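Local structure of protein synthesis inhibitor I (4FBC) at residues 113-118 against 162-167; 87-92 against 100-105; 76-81 against 141-146; 128-133 against 206-211. The protein belongs to the ribosome-inactivating protein family of plants, comes from barley, and holds adenosine monophosphate in a pocket between its mixed sheet and its helices. The protein carries 3 engineered substitutions. One frame throughout, in Å; residues are numbered along the deposited sequence.

Contact 1: 113-118 against 162-167; sequences VGFGGT and QAREAV. With AMP (adenosine monophosphate), chain E.
The aliphatic part of Arg164, not its charged end, covers the face of the Phe115 ring. Its CG sits 3.7 Å from the Phe115 ring centroid and only 5° off the ring normal, a well-centred CH-pi contact. The first torsion of Phe115 (chi1 52°) tucks CG between the backbone N and the carbonyl carbon and turns the ring toward the helix. The Arg164 chain then runs extended from CG to NE and slides past the phenylalanine in the opposite direction. Its guanidinium therefore ends over Phe115 CB, which lies 3.6 Å from Arg164 NH2, while the ring and guanidinium planes stay 29° apart. Arg164 NE also makes a weak hydrogen bond to Asp121 O. Val113 CG1 lies over the centre of the other face of the ring, so the phenyl group is sandwiched between two aliphatic carbons. In the ribosome-inactivating protein fold, this is where the loop leaving the outermost strand 111-112 of the mixed sheet meets the long helix 157-179. Further round the ring, Val167 CG2 approaches the edge, 4.1 Å from Phe115 CE1, and Ala163 CB comes within 3.8 Å of Phe115 CZ. No hydrogen bond crosses between the segments; the loop is tied to the helix by Val113 O, which accepts one from Gln160 NE2. Past Phe115 the chain runs on to the ligand pocket, where Gly117 O comes within 3.8 Å of C6 of adenosine monophosphate. Thr118 then N-caps helix 119-123, its OG1 accepting the Asp121 N-H.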
loop_
_atom_site.group_PDB
_atom_site.type_symbol
_atom_site.label_atom_id
_atom_site.label_comp_id
_atom_site.label_asym_id
_atom_site.label_seq_id
_atom_site.Cartn_x
_atom_site.Cartn_y
_atom_site.Cartn_z
ATOM N N VAL A 113 4.679 0.448 18.749
ATOM C CA VAL A 113 3.915 1.686 18.905
ATOM C C VAL A 113 2.702 1.570 19.843
ATOM O O VAL A 113 2.168 2.587 20.318
ATOM C CB VAL A 113 3.486 2.254 17.524
ATOM C CG1 VAL A 113 2.365 1.426 16.927
ATOM C CG2 VAL A 113 3.069 3.719 17.649
ATOM N N GLY A 114 2.274 0.342 20.122
ATOM C CA GLY A 114 1.156 0.122 21.026
ATOM C C GLY A 114 -0.097 -0.463 20.396
ATOM O O GLY A 114 -1.050 -0.813 21.102
ATOM N N PHE A 115 -0.092 -0.583 19.067
ATOM C CA PHE A 115 -1.240 -1.119 18.327
ATOM C C PHE A 115 -0.768 -1.692 16.990
ATOM O O PHE A 115 0.351 -1.398 16.549
ATOM C CB PHE A 115 -2.300 -0.030 18.099
ATOM C CG PHE A 115 -1.751 1.227 17.481
ATOM C CD1 PHE A 115 -1.585 1.323 16.105
ATOM C CD2 PHE A 115 -1.394 2.306 18.277
ATOM C CE1 PHE A 115 -1.068 2.474 15.538
ATOM C CE2 PHE A 115 -0.880 3.458 17.720
ATOM C CZ PHE A 115 -0.716 3.545 16.349
ATOM N N GLY A 116 -1.612 -2.505 16.357
ATOM C CA GLY A 116 -1.257 -3.185 15.121
ATOM C C GLY A 116 -1.642 -2.427 13.861
ATOM O O GLY A 116 -2.216 -1.335 13.938
ATOM N N GLY A 117 -1.355 -3.013 12.701
ATOM C CA GLY A 117 -1.539 -2.316 11.438
ATOM C C GLY A 117 -2.728 -2.731 10.589
ATOM O O GLY A 117 -2.853 -2.294 9.444
ATOM N N THR A 118 -3.608 -3.571 11.124
ATOM C CA THR A 118 -4.817 -3.933 10.382
ATOM C C THR A 118 -5.891 -2.895 10.672
ATOM O O THR A 118 -5.838 -2.220 11.698
ATOM C CB THR A 118 -5.349 -5.340 10.755
ATOM O OG1 THR A 118 -5.951 -5.304 12.052
ATOM C CG2 THR A 118 -4.227 -6.370 10.739
ATOM N N GLN A 162 -4.655 9.563 18.359
ATOM C CA GLN A 162 -4.047 10.380 17.306
ATOM C C GLN A 162 -3.134 9.547 16.406
ATOM O O GLN A 162 -3.190 9.657 15.177
ATOM C CB GLN A 162 -3.245 11.546 17.897
ATOM C CG GLN A 162 -2.348 12.228 16.855
ATOM C CD GLN A 162 -1.543 13.394 17.404
ATOM O OE1 GLN A 162 -1.905 14.555 17.208
ATOM N NE2 GLN A 162 -0.433 13.092 18.072
ATOM N N ALA A 163 -2.297 8.714 17.017
ATOM C CA ALA A 163 -1.361 7.895 16.249
ATOM C C ALA A 163 -2.083 6.866 15.378
ATOM O O ALA A 163 -1.671 6.627 14.244
ATOM C CB ALA A 163 -0.358 7.209 17.172
ATOM N N ARG A 164 -3.142 6.247 15.906
ATOM C CA ARG A 164 -3.949 5.308 15.111
ATOM C C ARG A 164 -4.518 5.967 13.852
ATOM O O ARG A 164 -4.417 5.425 12.745
ATOM C CB ARG A 164 -5.111 4.735 15.932
ATOM C CG ARG A 164 -4.755 3.574 16.863
ATOM C CD ARG A 164 -6.009 3.079 17.574
ATOM N NE ARG A 164 -5.834 1.777 18.218
ATOM C CZ ARG A 164 -5.508 1.619 19.497
ATOM N NH1 ARG A 164 -5.324 2.684 20.265
ATOM N NH2 ARG A 164 -5.368 0.398 20.010
ATOM N N GLU A 165 -5.121 7.136 14.032
ATOM C CA GLU A 165 -5.740 7.844 12.921
ATOM C C GLU A 165 -4.686 8.262 11.901
ATOM O O GLU A 165 -4.927 8.216 10.693
ATOM C CB GLU A 165 -6.523 9.052 13.445
ATOM C CG GLU A 165 -7.626 8.656 14.423
ATOM C CD GLU A 165 -8.308 9.845 15.089
ATOM O OE1 GLU A 165 -7.813 10.987 14.948
ATOM O OE2 GLU A 165 -9.344 9.630 15.760
ATOM N N ALA A 166 -3.512 8.651 12.391
ATOM C CA ALA A 166 -2.405 9.027 11.513
ATOM C C ALA A 166 -1.932 7.850 10.653
ATOM O O ALA A 166 -1.765 7.986 9.442
ATOM C CB ALA A 166 -1.256 9.591 12.308
ATOM N N VAL A 167 -1.691 6.700 11.280
ATOM C CA VAL A 167 -1.362 5.495 10.519
ATOM C C VAL A 167 -2.434 5.126 9.486
ATOM O O VAL A 167 -2.110 4.779 8.345
ATOM C CB VAL A 167 -1.087 4.298 11.459
ATOM C CG1 VAL A 167 -0.979 2.991 10.654
ATOM C CG2 VAL A 167 0.177 4.553 12.238
HETATM P P AMP E . -4.358 -10.405 6.584
HETATM O O1P AMP E . -4.630 -9.881 7.980
HETATM O O2P AMP E . -5.213 -11.542 6.066
HETATM O O3P AMP E . -2.895 -10.775 6.457
HETATM O "O5'" AMP E . -4.394 -9.193 5.546
HETATM C "C5'" AMP E . -5.550 -8.927 4.763
HETATM C "C4'" AMP E . -5.390 -7.652 3.970
HETATM O "O4'" AMP E . -5.353 -6.519 4.877
HETATM C "C3'" AMP E . -4.100 -7.531 3.165
HETATM O "O3'" AMP E . -4.158 -8.202 1.915
HETATM C "C2'" AMP E . -3.912 -6.024 3.045
HETATM O "O2'" AMP E . -4.743 -5.499 2.009
HETATM C "C1'" AMP E . -4.453 -5.541 4.398
HETATM N N9 AMP E . -3.383 -5.352 5.407
HETATM C C8 AMP E . -3.212 -6.085 6.532
HETATM N N7 AMP E . -2.147 -5.654 7.260
HETATM C C5 AMP E . -1.613 -4.603 6.597
HETATM C C6 AMP E . -0.477 -3.667 6.807
HETATM N N6 AMP E . 0.326 -3.777 7.900
HETATM N N1 AMP E . -0.273 -2.699 5.871
HETATM C C2 AMP E . -1.060 -2.586 4.779
HETATM N N3 AMP E . -2.110 -3.394 4.529
HETATM C C4 AMP E . -2.437 -4.401 5.386
#

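Contact 2: 87-92 against 100-105; sequences IYLEGF and WELTPG. With AMP (adenosine monophosphate), chain E.
Glu90 O is gripped twice from the 100-105 segment: Leu102 N donates a hydrogen bond of 2.9 Å to it, and Glu101 CA adds a CA-H...O contact at 3.2 Å. The side chain of the same glutamate, bent at chi2 (-64°), brings OE1 to Thr103 OG1, which donates a 2.8 Å bond on the syn side but 34° out of the carboxylate plane. Along this beta hairpin, Phe92 and Trp100 form an antiparallel hydrogen-bonded pair, and Gly91 faces Glu101 in a non-hydrogen-bonded one. On the other flank, Glu90 and Gly91 both oppose Ala81, a classic beta bulge. Trp100 CB lies over the Phe92 face, 3.5 Å from Phe92 CZ; the indole's five-membered ring is nearly parallel to the phenyl ring (20°) but slid well aside. Trp100 NE1 bonds Ser94 OG. At the pocket end, Leu89 N donates to N1 of adenosine monophosphate, whose N6 donates to Leu89 O at 2.9 Å. Tyr88 lays one ring face over the adenine, and its OH donates to O3P of the phosphate. The adenine is thus met by Tyr88, just ahead of the strand, and by the backbone of Leu89 at its start, while the next residue, Glu90, is held through both its carbonyl and its carboxylate.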
loop_
_atom_site.group_PDB
_atom_site.type_symbol
_atom_site.label_atom_id
_atom_site.label_comp_id
_atom_site.label_asym_id
_atom_site.label_seq_id
_atom_site.Cartn_x
_atom_site.Cartn_y
_atom_site.Cartn_z
ATOM N N ILE A 87 3.186 -5.018 0.219
ATOM C CA ILE A 87 2.932 -3.600 0.511
ATOM C C ILE A 87 2.351 -3.348 1.920
ATOM O O ILE A 87 1.598 -2.400 2.145
ATOM C CB ILE A 87 2.078 -2.929 -0.600
ATOM C CG1 ILE A 87 2.453 -3.502 -1.977
ATOM C CG2 ILE A 87 2.278 -1.394 -0.592
ATOM C CD1 ILE A 87 1.579 -2.955 -3.144
ATOM N N TYR A 88 2.723 -4.191 2.881
ATOM C CA TYR A 88 2.303 -3.978 4.265
ATOM C C TYR A 88 3.174 -2.942 4.924
ATOM O O TYR A 88 4.395 -3.053 4.892
ATOM C CB TYR A 88 2.441 -5.254 5.090
ATOM C CG TYR A 88 1.336 -6.267 4.924
ATOM C CD1 TYR A 88 0.540 -6.283 3.795
ATOM C CD2 TYR A 88 1.103 -7.221 5.912
ATOM C CE1 TYR A 88 -0.466 -7.223 3.644
ATOM C CE2 TYR A 88 0.103 -8.164 5.774
ATOM C CZ TYR A 88 -0.678 -8.159 4.638
ATOM O OH TYR A 88 -1.672 -9.098 4.490
ATOM N N LEU A 89 2.545 -1.957 5.557
ATOM C CA LEU A 89 3.278 -1.000 6.378
ATOM C C LEU A 89 3.638 -1.695 7.684
ATOM O O LEU A 89 2.773 -2.287 8.318
ATOM C CB LEU A 89 2.404 0.212 6.683
ATOM C CG LEU A 89 2.994 1.258 7.629
ATOM C CD1 LEU A 89 4.297 1.868 7.081
ATOM C CD2 LEU A 89 1.945 2.340 7.921
ATOM N N GLU A 90 4.900 -1.619 8.094
ATOM C CA GLU A 90 5.287 -2.233 9.368
ATOM C C GLU A 90 6.091 -1.327 10.289
ATOM O O GLU A 90 6.126 -1.549 11.500
ATOM C CB GLU A 90 6.025 -3.557 9.148
ATOM C CG GLU A 90 5.162 -4.685 8.588
ATOM C CD GLU A 90 4.032 -5.116 9.521
ATOM O OE1 GLU A 90 4.037 -4.750 10.717
ATOM O OE2 GLU A 90 3.125 -5.826 9.047
ATOM N N GLY A 91 6.726 -0.304 9.725
ATOM C CA GLY A 91 7.550 0.596 10.512
ATOM C C GLY A 91 7.495 2.047 10.071
ATOM O O GLY A 91 7.197 2.343 8.912
ATOM N N PHE A 92 7.753 2.963 10.999
ATOM C CA PHE A 92 7.952 4.368 10.638
ATOM C C PHE A 92 8.996 4.997 11.547
ATOM O O PHE A 92 9.145 4.606 12.704
ATOM C CB PHE A 92 6.645 5.168 10.652
ATOM C CG PHE A 92 6.020 5.302 12.010
ATOM C CD1 PHE A 92 6.414 6.313 12.876
ATOM C CD2 PHE A 92 5.020 4.431 12.410
ATOM C CE1 PHE A 92 5.836 6.439 14.125
ATOM C CE2 PHE A 92 4.431 4.554 13.658
ATOM C CZ PHE A 92 4.838 5.558 14.513
ATOM N N TRP A 100 9.604 2.907 14.902
ATOM C CA TRP A 100 8.411 2.385 15.546
ATOM C C TRP A 100 7.864 1.262 14.682
ATOM O O TRP A 100 7.901 1.345 13.456
ATOM C CB TRP A 100 7.368 3.493 15.704
ATOM C CG TRP A 100 7.878 4.645 16.505
ATOM C CD1 TRP A 100 8.539 5.746 16.039
ATOM C CD2 TRP A 100 7.776 4.808 17.923
ATOM N NE1 TRP A 100 8.849 6.588 17.082
ATOM C CE2 TRP A 100 8.395 6.031 18.249
ATOM C CE3 TRP A 100 7.228 4.033 18.949
ATOM C CZ2 TRP A 100 8.477 6.499 19.561
ATOM C CZ3 TRP A 100 7.304 4.503 20.247
ATOM C CH2 TRP A 100 7.923 5.724 20.542
ATOM N N GLU A 101 7.384 0.199 15.316
ATOM C CA GLU A 101 6.836 -0.932 14.573
ATOM C C GLU A 101 5.381 -1.215 14.942
ATOM O O GLU A 101 4.919 -0.874 16.035
ATOM C CB GLU A 101 7.687 -2.180 14.781
ATOM C CG GLU A 101 7.754 -2.644 16.221
ATOM C CD GLU A 101 8.699 -3.817 16.396
ATOM O OE1 GLU A 101 9.138 -4.397 15.370
ATOM O OE2 GLU A 101 8.984 -4.163 17.561
ATOM N N LEU A 102 4.672 -1.849 14.013
ATOM C CA LEU A 102 3.254 -2.137 14.170
ATOM C C LEU A 102 3.029 -3.602 14.517
ATOM O O LEU A 102 1.884 -4.054 14.667
ATOM C CB LEU A 102 2.502 -1.783 12.885
ATOM C CG LEU A 102 2.476 -0.283 12.617
ATOM C CD1 LEU A 102 2.154 -0.002 11.153
ATOM C CD2 LEU A 102 1.439 0.362 13.519
ATOM N N THR A 103 4.132 -4.333 14.644
ATOM C CA THR A 103 4.106 -5.735 15.053
ATOM C C THR A 103 5.225 -5.935 16.071
ATOM O O THR A 103 6.380 -5.648 15.774
ATOM C CB THR A 103 4.353 -6.673 13.851
ATOM O OG1 THR A 103 3.346 -6.463 12.847
ATOM C CG2 THR A 103 4.319 -8.131 14.295
ATOM N N PRO A 104 4.886 -6.406 17.283
ATOM C CA PRO A 104 5.918 -6.567 18.318
ATOM C C PRO A 104 6.959 -7.606 17.900
ATOM O O PRO A 104 6.585 -8.707 17.487
ATOM C CB PRO A 104 5.126 -7.065 19.534
ATOM C CG PRO A 104 3.685 -6.642 19.270
ATOM C CD PRO A 104 3.538 -6.748 17.774
ATOM N N GLY A 105 8.239 -7.249 17.972
ATOM C CA GLY A 105 9.315 -8.180 17.687
ATOM C C GLY A 105 9.678 -8.392 16.226
ATOM O O GLY A 105 10.536 -9.219 15.919
HETATM P P AMP E . -4.358 -10.405 6.584
HETATM O O1P AMP E . -4.630 -9.881 7.980
HETATM O O2P AMP E . -5.213 -11.542 6.066
HETATM O O3P AMP E . -2.895 -10.775 6.457
HETATM O "O5'" AMP E . -4.394 -9.193 5.546
HETATM C "C5'" AMP E . -5.550 -8.927 4.763
HETATM C "C4'" AMP E . -5.390 -7.652 3.970
HETATM O "O4'" AMP E . -5.353 -6.519 4.877
HETATM C "C3'" AMP E . -4.100 -7.531 3.165
HETATM O "O3'" AMP E . -4.158 -8.202 1.915
HETATM C "C2'" AMP E . -3.912 -6.024 3.045
HETATM O "O2'" AMP E . -4.743 -5.499 2.009
HETATM C "C1'" AMP E . -4.453 -5.541 4.398
HETATM N N9 AMP E . -3.383 -5.352 5.407
HETATM C C8 AMP E . -3.212 -6.085 6.532
HETATM N N7 AMP E . -2.147 -5.654 7.260
HETATM C C5 AMP E . -1.613 -4.603 6.597
HETATM C C6 AMP E . -0.477 -3.667 6.807
HETATM N N6 AMP E . 0.326 -3.777 7.900
HETATM N N1 AMP E . -0.273 -2.699 5.871
HETATM C C2 AMP E . -1.060 -2.586 4.779
HETATM N N3 AMP E . -2.110 -3.394 4.529
HETATM C C4 AMP E . -2.437 -4.401 5.386
#

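Contact 3: 76-81 against 141-146; sequences AGLTLA and DAVTAL
Leu78 takes chi1 167°, which sets CG opposite the backbone N and sends its two methyls from the strand toward helix 136-147. Leu146, with chi1 -60°, swings CG beside its own backbone N, and it is its CB that presents itself to the strand. Leu78 CD2 meets Leu146 CB at 3.9 Å, the two side chains passing at a slant, and Leu78 CD1 touches the same carbon more loosely at 4.2 Å. One turn earlier on the helix, Val143 receives the base of the leucine: its CG1 lies 4.0 Å from Leu78 CB, while Val143 CA is 4.1 Å from Leu78 CD2. A single leucine near the start of strand 78-83 thus bears against two helical residues three apart. The contact joins the mixed sheet to the helices packed against it. Phe92 of the adjoining strand touches both Leu78 and Leu146, Leu69 of strand 64-70 meets Val143, and Leu170 of helix 157-179 also reaches Leu78. With no hydrogen bond or charge between the segments, and with all three touching residues buried, the join depends on shape fit and dispersion among aliphatic groups, as expected of a hydrophobic core.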
loop_
_atom_site.group_PDB
_atom_site.type_symbol
_atom_site.label_atom_id
_atom_site.label_comp_id
_atom_site.label_asym_id
_atom_site.label_seq_id
_atom_site.Cartn_x
_atom_site.Cartn_y
_atom_site.Cartn_z
ATOM N N ALA A 76 13.072 17.455 6.725
ATOM C CA ALA A 76 13.384 16.045 6.924
ATOM C C ALA A 76 12.087 15.253 6.835
ATOM O O ALA A 76 11.069 15.643 7.417
ATOM C CB ALA A 76 14.061 15.818 8.276
ATOM N N GLY A 77 12.118 14.147 6.104
ATOM C CA GLY A 77 10.909 13.380 5.879
ATOM C C GLY A 77 10.625 12.342 6.945
ATOM O O GLY A 77 11.534 11.891 7.641
ATOM N N LEU A 78 9.349 11.989 7.083
ATOM C CA LEU A 78 8.952 10.814 7.852
ATOM C C LEU A 78 9.182 9.592 6.981
ATOM O O LEU A 78 8.683 9.529 5.854
ATOM C CB LEU A 78 7.474 10.900 8.237
ATOM C CG LEU A 78 6.836 9.610 8.761
ATOM C CD1 LEU A 78 7.391 9.248 10.136
ATOM C CD2 LEU A 78 5.320 9.730 8.810
ATOM N N THR A 79 9.951 8.625 7.479
ATOM C CA THR A 79 10.271 7.445 6.673
ATOM C C THR A 79 9.370 6.288 7.076
ATOM O O THR A 79 9.227 5.984 8.267
ATOM C CB THR A 79 11.752 7.030 6.784
ATOM O OG1 THR A 79 12.591 8.142 6.454
ATOM C CG2 THR A 79 12.073 5.876 5.825
ATOM N N LEU A 80 8.745 5.672 6.079
ATOM C CA LEU A 80 7.900 4.502 6.287
ATOM C C LEU A 80 8.623 3.271 5.765
ATOM O O LEU A 80 9.197 3.307 4.679
ATOM C CB LEU A 80 6.593 4.660 5.510
ATOM C CG LEU A 80 5.823 5.955 5.731
ATOM C CD1 LEU A 80 4.503 5.924 4.957
ATOM C CD2 LEU A 80 5.570 6.164 7.211
ATOM N N ALA A 81 8.576 2.175 6.521
ATOM C CA ALA A 81 9.119 0.904 6.066
ATOM C C ALA A 81 7.978 -0.005 5.624
ATOM O O ALA A 81 7.106 -0.362 6.421
ATOM C CB ALA A 81 9.930 0.242 7.178
ATOM N N ASP A 141 -0.999 16.453 8.614
ATOM C CA ASP A 141 -1.163 16.281 10.065
ATOM C C ASP A 141 -0.731 14.882 10.520
ATOM O O ASP A 141 -0.167 14.719 11.601
ATOM C CB ASP A 141 -2.604 16.570 10.506
ATOM C CG ASP A 141 -2.966 18.050 10.410
ATOM O OD1 ASP A 141 -2.052 18.879 10.228
ATOM O OD2 ASP A 141 -4.167 18.379 10.529
ATOM N N ALA A 142 -0.992 13.874 9.691
ATOM C CA ALA A 142 -0.547 12.516 9.997
ATOM C C ALA A 142 0.978 12.425 9.976
ATOM O O ALA A 142 1.582 11.774 10.844
ATOM C CB ALA A 142 -1.158 11.510 9.030
ATOM N N VAL A 143 1.606 13.077 8.998
ATOM C CA VAL A 143 3.068 13.095 8.927
ATOM C C VAL A 143 3.639 13.792 10.165
ATOM O O VAL A 143 4.588 13.311 10.780
ATOM C CB VAL A 143 3.583 13.738 7.615
ATOM C CG1 VAL A 143 5.071 14.049 7.691
ATOM C CG2 VAL A 143 3.314 12.824 6.449
ATOM N N THR A 144 3.030 14.911 10.543
ATOM C CA THR A 144 3.445 15.650 11.736
ATOM C C THR A 144 3.344 14.812 13.013
ATOM O O THR A 144 4.260 14.813 13.836
ATOM C CB THR A 144 2.614 16.935 11.911
ATOM O OG1 THR A 144 2.832 17.794 10.784
ATOM C CG2 THR A 144 3.015 17.667 13.184
ATOM N N ALA A 145 2.230 14.104 13.172
ATOM C CA ALA A 145 1.967 13.346 14.398
ATOM C C ALA A 145 2.954 12.199 14.592
ATOM O O ALA A 145 3.452 11.976 15.705
ATOM C CB ALA A 145 0.545 12.825 14.406
ATOM N N LEU A 146 3.229 11.470 13.512
ATOM C CA LEU A 146 4.130 10.319 13.579
ATOM C C LEU A 146 5.597 10.752 13.602
ATOM O O LEU A 146 6.420 10.162 14.304
ATOM C CB LEU A 146 3.871 9.345 12.417
ATOM C CG LEU A 146 2.468 8.739 12.319
ATOM C CD1 LEU A 146 2.393 7.666 11.234
ATOM C CD2 LEU A 146 1.998 8.167 13.657
#

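Contact 4: 128-133 against 206-211; sequences KLTNVA and EMKAQV
Lys208 is the first residue of 206-211 to reach the other segment, and it does so along its length. Its CG stands 4.1 Å from Leu129 CB. Farther out, a bend at chi3 (64°) carries the chain across the threonine at about a right angle, so that CE passes 3.8 Å from Thr130 CG2 and NZ donates a 3.1 Å hydrogen bond to Thr130 OG1. The hydroxyl is not the ammonium's main partner: Lys208 NZ also forms a salt bridge with Asp127 OD1, just before the loop segment, so a carboxylate and a hydroxyl jointly fix its position and probably stabilise its positive charge. Three residues on, Val211 turns to the same side of the helix. Its CG1 packs on Leu129 CD1 at 3.6 Å, so Leu129 spans both residues, CB against the lysine stem and CD1 against the valine. Leu129 and Thr130 belong to a short 3-10 turn, closed by the 2.9 Å bond from Asn131 N to Lys128 O. In sequence the turn follows helix 119-123 and precedes strand 134-135. Tyr119 of that helix touches both Leu129 and Val211, while Val183 of helix 181-190 and Glu176 of helix 157-179 also meet Val211 at the end of helix 205-211.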
loop_
_atom_site.group_PDB
_atom_site.type_symbol
_atom_site.label_atom_id
_atom_site.label_comp_id
_atom_site.label_asym_id
_atom_site.label_seq_id
_atom_site.Cartn_x
_atom_site.Cartn_y
_atom_site.Cartn_z
ATOM N N LYS A 128 -15.280 0.504 8.915
ATOM C CA LYS A 128 -15.192 1.923 9.271
ATOM C C LYS A 128 -14.302 2.764 8.348
ATOM O O LYS A 128 -14.099 3.949 8.602
ATOM C CB LYS A 128 -14.732 2.087 10.722
ATOM C CG LYS A 128 -15.498 1.217 11.701
ATOM C CD LYS A 128 -15.773 1.950 13.006
ATOM C CE LYS A 128 -17.185 1.658 13.500
ATOM N NZ LYS A 128 -17.404 0.201 13.723
ATOM N N LEU A 129 -13.773 2.155 7.288
ATOM C CA LEU A 129 -12.900 2.862 6.342
ATOM C C LEU A 129 -13.617 4.048 5.692
ATOM O O LEU A 129 -12.988 5.024 5.274
ATOM C CB LEU A 129 -12.400 1.897 5.258
ATOM C CG LEU A 129 -11.272 0.946 5.662
ATOM C CD1 LEU A 129 -11.033 -0.114 4.591
ATOM C CD2 LEU A 129 -10.010 1.735 5.911
ATOM N N THR A 130 -14.938 3.951 5.613
ATOM C CA THR A 130 -15.758 4.998 5.015
ATOM C C THR A 130 -15.875 6.230 5.926
ATOM O O THR A 130 -16.494 7.225 5.550
ATOM C CB THR A 130 -17.155 4.460 4.645
ATOM O OG1 THR A 130 -17.603 3.545 5.659
ATOM C CG2 THR A 130 -17.103 3.735 3.310
ATOM N N ASN A 131 -15.269 6.154 7.110
ATOM C CA ASN A 131 -15.321 7.234 8.101
ATOM C C ASN A 131 -14.043 8.065 8.154
ATOM O O ASN A 131 -13.992 9.088 8.845
ATOM C CB ASN A 131 -15.590 6.675 9.507
ATOM C CG ASN A 131 -16.969 6.054 9.647
ATOM O OD1 ASN A 131 -17.912 6.440 8.954
ATOM N ND2 ASN A 131 -17.093 5.085 10.554
ATOM N N VAL A 132 -13.010 7.621 7.442
ATOM C CA VAL A 132 -11.702 8.269 7.525
ATOM C C VAL A 132 -11.554 9.420 6.529
ATOM O O VAL A 132 -11.564 9.213 5.315
ATOM C CB VAL A 132 -10.559 7.262 7.279
ATOM C CG1 VAL A 132 -9.210 7.921 7.519
ATOM C CG2 VAL A 132 -10.728 6.039 8.178
ATOM N N ALA A 133 -11.390 10.633 7.048
ATOM C CA ALA A 133 -11.170 11.797 6.191
ATOM C C ALA A 133 -9.784 11.754 5.560
ATOM O O ALA A 133 -8.774 11.621 6.258
ATOM C CB ALA A 133 -11.351 13.084 6.978
ATOM N N GLU A 206 -17.711 1.082 -2.530
ATOM C CA GLU A 206 -17.004 0.296 -3.547
ATOM C C GLU A 206 -15.509 0.229 -3.254
ATOM O O GLU A 206 -14.917 -0.854 -3.282
ATOM C CB GLU A 206 -17.236 0.858 -4.959
ATOM C CG GLU A 206 -18.671 0.765 -5.466
ATOM C CD GLU A 206 -19.535 1.926 -5.012
ATOM O OE1 GLU A 206 -19.026 2.817 -4.300
ATOM O OE2 GLU A 206 -20.733 1.953 -5.368
ATOM N N MET A 207 -14.903 1.381 -2.963
ATOM C CA MET A 207 -13.482 1.421 -2.633
ATOM C C MET A 207 -13.177 0.728 -1.305
ATOM O O MET A 207 -12.129 0.090 -1.167
ATOM C CB MET A 207 -12.929 2.855 -2.651
ATOM C CG MET A 207 -12.636 3.354 -4.061
ATOM S SD MET A 207 -11.833 4.971 -4.058
ATOM C CE MET A 207 -13.160 6.000 -3.461
ATOM N N LYS A 208 -14.090 0.845 -0.337
ATOM C CA LYS A 208 -13.933 0.113 0.917
ATOM C C LYS A 208 -13.880 -1.381 0.620
ATOM O O LYS A 208 -13.003 -2.078 1.122
ATOM C CB LYS A 208 -15.064 0.424 1.914
ATOM C CG LYS A 208 -15.043 -0.493 3.145
ATOM C CD LYS A 208 -15.976 -0.004 4.250
ATOM C CE LYS A 208 -17.438 -0.017 3.813
ATOM N NZ LYS A 208 -18.310 0.644 4.843
ATOM N N ALA A 209 -14.801 -1.860 -0.216
ATOM C CA ALA A 209 -14.838 -3.280 -0.589
ATOM C C ALA A 209 -13.558 -3.699 -1.307
ATOM O O ALA A 209 -12.998 -4.774 -1.034
ATOM C CB ALA A 209 -16.058 -3.580 -1.446
ATOM N N GLN A 210 -13.094 -2.848 -2.223
ATOM C CA GLN A 210 -11.827 -3.077 -2.920
ATOM C C GLN A 210 -10.664 -3.183 -1.942
ATOM O O GLN A 210 -9.909 -4.169 -1.968
ATOM C CB GLN A 210 -11.563 -1.949 -3.930
ATOM C CG GLN A 210 -12.524 -1.934 -5.123
ATOM C CD GLN A 210 -12.612 -0.572 -5.779
ATOM O OE1 GLN A 210 -11.742 0.279 -5.580
ATOM N NE2 GLN A 210 -13.668 -0.349 -6.547
ATOM N N VAL A 211 -10.525 -2.179 -1.078
ATOM C CA VAL A 211 -9.463 -2.175 -0.070
ATOM C C VAL A 211 -9.503 -3.442 0.797
ATOM O O VAL A 211 -8.462 -4.047 1.079
ATOM C CB VAL A 211 -9.509 -0.905 0.808
ATOM C CG1 VAL A 211 -8.620 -1.064 2.035
ATOM C CG2 VAL A 211 -9.064 0.319 -0.008
#

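Contacts 1 and 2 share adenosine monophosphate, their centres about 10 Å apart. Segment 87-92 of contact 2 supplies three of the hydrogen bonds to it, with Arg179 NH1 as a further partner, and contact 1 adds Gly117; a probable hydrogen bond from Val113 N to Glu101 O (3.0 Å) joins the two. Contact 3 continues the same sheet, where Ala81 N probably bonds Gly91 O at 2.8 Å, and its Leu146 CD1 packs on Val167 CG2 of contact 1 at 4.0 Å. The side chain of Leu146 remains about 12 Å from the ligand. Contact 4 lies apart, its centre about 22 Å from those of contacts 2 and 3, yet its Val211 side chain comes within about 6 Å of the nucleotide.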